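Long-range contact in metal cation efflux system protein CzcD (Cupriavidus metallidurans, PDB 6VD9), which binds and transports zinc and mediates low-level resistance to cobalt, zinc and cadmium, probably by efflux of the cations from the cytoplasm into the periplasm: residues A[16-21]-A[38-43]. Residues are numbered along the deposited sequence; the frame is centred on the assembly and turned at random.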
ATOM      1  N   PRO A  16      -0.704  10.061 -14.129  1.00 22.02           N
ATOM      2  CA  PRO A  16      -0.257   9.179 -15.210  1.00 22.64           C
ATOM      3  C   PRO A  16       0.068   7.775 -14.692  1.00 19.34           C
ATOM      4  O   PRO A  16       0.688   7.675 -13.628  1.00 21.30           O
ATOM      5  CB  PRO A  16       1.005   9.901 -15.731  1.00 23.44           C
ATOM      6  CG  PRO A  16       0.662  11.324 -15.509  1.00 22.80           C
ATOM      7  CD  PRO A  16       0.075  11.312 -14.109  1.00 22.74           C
ATOM      8  N   GLY A  17      -0.385   6.748 -15.403  1.00 19.19           N
ATOM      9  CA  GLY A  17      -0.070   5.333 -15.091  1.00 19.06           C
ATOM     10  C   GLY A  17      -1.105   4.690 -14.190  1.00 20.85           C
ATOM     11  O   GLY A  17      -0.927   3.506 -13.867  1.00 20.49           O
ATOM     12  N   VAL A  18      -2.132   5.448 -13.760  1.00 18.95           N
ATOM     13  CA  VAL A  18      -3.299   4.932 -12.980  1.00 19.87           C
ATOM     14  C   VAL A  18      -4.430   4.588 -13.945  1.00 21.00           C
ATOM     15  O   VAL A  18      -4.918   5.525 -14.611  1.00 21.42           O
ATOM     16  CB  VAL A  18      -3.822   5.942 -11.952  1.00 19.48           C
ATOM     17  CG1 VAL A  18      -5.096   5.432 -11.323  1.00 19.17           C
ATOM     18  CG2 VAL A  18      -2.786   6.282 -10.884  1.00 20.79           C
ATOM     19  N   LYS A  19      -4.804   3.313 -14.000  1.00 19.26           N
ATOM     20  CA  LYS A  19      -5.905   2.781 -14.830  1.00 21.39           C
ATOM     21  C   LYS A  19      -7.225   2.890 -14.029  1.00 21.26           C
ATOM     22  O   LYS A  19      -8.253   3.341 -14.580  1.00 19.92           O
ATOM     23  CB  LYS A  19      -5.473   1.391 -15.343  1.00 23.89           C
ATOM     24  CG  LYS A  19      -6.493   0.637 -16.184  1.00 27.87           C
ATOM     25  CD  LYS A  19      -6.218  -0.889 -16.347  1.00 30.34           C
ATOM     26  CE  LYS A  19      -7.193  -1.582 -17.273  1.00 36.28           C
ATOM     27  NZ  LYS A  19      -6.941  -3.046 -17.409  1.00 41.58           N
ATOM     28  N   SER A  20      -7.238   2.491 -12.745  1.00 18.24           N
ATOM     29  CA  SER A  20      -8.454   2.497 -11.907  1.00 16.98           C
ATOM     30  C   SER A  20      -8.032   2.382 -10.439  1.00 15.90           C
ATOM     31  O   SER A  20      -6.867   2.101 -10.178  1.00 16.13           O
ATOM     32  CB  SER A  20      -9.395   1.392 -12.309  1.00 17.27           C
ATOM     33  OG  SER A  20      -8.842   0.108 -12.043  1.00 18.05           O
ATOM     34  N   PHE A  21      -8.954   2.494  -9.520  1.00 16.29           N
ATOM     35  CA  PHE A  21      -8.649   2.249  -8.095  1.00 15.86           C
ATOM     36  C   PHE A  21      -9.875   1.677  -7.421  1.00 16.90           C
ATOM     37  O   PHE A  21     -10.985   1.843  -7.928  1.00 19.60           O
ATOM     38  CB  PHE A  21      -8.169   3.552  -7.460  1.00 16.37           C
ATOM     39  CG  PHE A  21      -9.276   4.537  -7.199  1.00 17.51           C
ATOM     40  CD1 PHE A  21      -9.884   4.567  -5.983  1.00 17.42           C
ATOM     41  CD2 PHE A  21      -9.611   5.513  -8.132  1.00 18.27           C
ATOM     42  CE1 PHE A  21     -10.945   5.434  -5.760  1.00 21.60           C
ATOM     43  CE2 PHE A  21     -10.627   6.419  -7.878  1.00 17.77           C
ATOM     44  CZ  PHE A  21     -11.263   6.391  -6.688  1.00 20.34           C
ATOM     45  N   VAL A  38      -5.448   2.824  -0.293  1.00 14.75           N
ATOM     46  CA  VAL A  38      -6.106   2.654  -1.604  1.00 15.98           C
ATOM     47  C   VAL A  38      -5.422   1.526  -2.359  1.00 15.01           C
ATOM     48  O   VAL A  38      -4.235   1.277  -2.129  1.00 14.95           O
ATOM     49  CB  VAL A  38      -6.172   3.978  -2.388  1.00 15.35           C
ATOM     50  CG1 VAL A  38      -4.808   4.485  -2.829  1.00 15.51           C
ATOM     51  CG2 VAL A  38      -7.146   3.878  -3.553  1.00 17.86           C
ATOM     52  N   HIS A  39      -6.208   0.806  -3.159  1.00 15.13           N
ATOM     53  CA  HIS A  39      -5.705  -0.195  -4.132  1.00 15.88           C
ATOM     54  C   HIS A  39      -5.745   0.387  -5.554  1.00 16.81           C
ATOM     55  O   HIS A  39      -6.832   0.698  -6.052  1.00 19.91           O
ATOM     56  CB  HIS A  39      -6.441  -1.522  -4.010  1.00 18.36           C
ATOM     57  CG  HIS A  39      -6.237  -2.196  -2.697  1.00 20.23           C
ATOM     58  ND1 HIS A  39      -6.046  -3.557  -2.604  1.00 25.50           N
ATOM     59  CD2 HIS A  39      -6.254  -1.735  -1.425  1.00 23.32           C
ATOM     60  CE1 HIS A  39      -5.936  -3.893  -1.331  1.00 24.60           C
ATOM     61  NE2 HIS A  39      -6.045  -2.803  -0.596  1.00 21.45           N
ATOM     62  N   VAL A  40      -4.596   0.499  -6.200  1.00 14.67           N
ATOM     63  CA  VAL A  40      -4.498   1.133  -7.546  1.00 16.03           C
ATOM     64  C   VAL A  40      -4.200   0.054  -8.582  1.00 17.53           C
ATOM     65  O   VAL A  40      -3.252  -0.767  -8.381  1.00 18.35           O
ATOM     66  CB  VAL A  40      -3.448   2.249  -7.572  1.00 16.71           C
ATOM     67  CG1 VAL A  40      -3.173   2.728  -8.979  1.00 17.42           C
ATOM     68  CG2 VAL A  40      -3.881   3.397  -6.665  1.00 17.36           C
ATOM     69  N   VAL A  41      -4.952   0.058  -9.681  1.00 17.13           N
ATOM     70  CA  VAL A  41      -4.595  -0.800 -10.843  1.00 17.17           C
ATOM     71  C   VAL A  41      -3.753   0.089 -11.757  1.00 17.46           C
ATOM     72  O   VAL A  41      -4.273   1.115 -12.233  1.00 16.77           O
ATOM     73  CB  VAL A  41      -5.846  -1.371 -11.520  1.00 18.73           C
ATOM     74  CG1 VAL A  41      -5.468  -2.191 -12.751  1.00 21.31           C
ATOM     75  CG2 VAL A  41      -6.685  -2.186 -10.536  1.00 19.34           C
ATOM     76  N   ASN A  42      -2.472  -0.232 -11.944  1.00 16.71           N
ATOM     77  CA  ASN A  42      -1.571   0.613 -12.771  1.00 17.26           C
ATOM     78  C   ASN A  42      -1.676   0.101 -14.206  1.00 17.01           C
ATOM     79  O   ASN A  42      -2.084  -1.067 -14.373  1.00 16.77           O
ATOM     80  CB  ASN A  42      -0.137   0.611 -12.258  1.00 18.82           C
ATOM     81  CG  ASN A  42       0.447  -0.783 -12.181  1.00 19.02           C
ATOM     82  OD1 ASN A  42       1.185  -1.190 -13.096  1.00 24.31           O
ATOM     83  ND2 ASN A  42       0.180  -1.492 -11.102  1.00 15.19           N
ATOM     84  N   ASP A  43      -1.305   0.930 -15.163  1.00 18.45           N
ATOM     85  CA  ASP A  43      -1.121   0.503 -16.581  1.00 20.75           C
ATOM     86  C   ASP A  43       0.025  -0.521 -16.673  1.00 21.22           C
ATOM     87  O   ASP A  43       1.048  -0.362 -15.956  1.00 19.30           O
ATOM     88  CB  ASP A  43      -0.799   1.657 -17.525  1.00 24.31           C
ATOM     89  CG  ASP A  43      -0.950   1.240 -18.991  1.00 26.92           C
ATOM     90  OD1 ASP A  43      -2.089   0.904 -19.352  1.00 32.38           O
ATOM     91  OD2 ASP A  43       0.081   1.208 -19.773  1.00 27.73           O
TER
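K19 and S20 together face V41, forming a classic beta bulge at the open end of the antiparallel hairpin of strands 18-28 and 34-42. V41 O takes both amides of the bulge: K19 N lies 2.9 Å from V41 O, almost in line with the C=O bond, whereas S20 N reaches the same oxygen in a weak bond. In return, V41 N donates to S20 O at 2.8 Å, and beyond the bulge D43 N binds G17 O from above the carbonyl plane, 43° out of it. The extra residue shifts the register by one, pairing V18 with N42 on one side and F21 with V40 on the other.

V41 can be followed outward from its backbone. Its CB sits 3.4 Å from S20 OG, on the face the two residues share. At the branch, CG1, anti to the backbone N (chi1 177°), runs toward the extended K19 chain and meets K19 CD at 3.9 Å, while CG2 stays beside S20 OG. On the other face, V40 CG1 meets V18 CG2 at 4.1 Å, the two side chains crossing at about a right angle, and V38 CG2 approaches F21 CD1 obliquely at 3.7 Å.

This second face is covered by helix 5-13, where L13 packs on both V18 and F21. Strand 34-42 is central in the sheet, its far edge bonded to strand 68-74. On the V41 face, H39 joins H22 and E74 at the nickel ion, whereas N42 ND2, on the opposite face, hydrogen-bonds E49 of the second subunit, one contact across the dimer of this C-terminal domain.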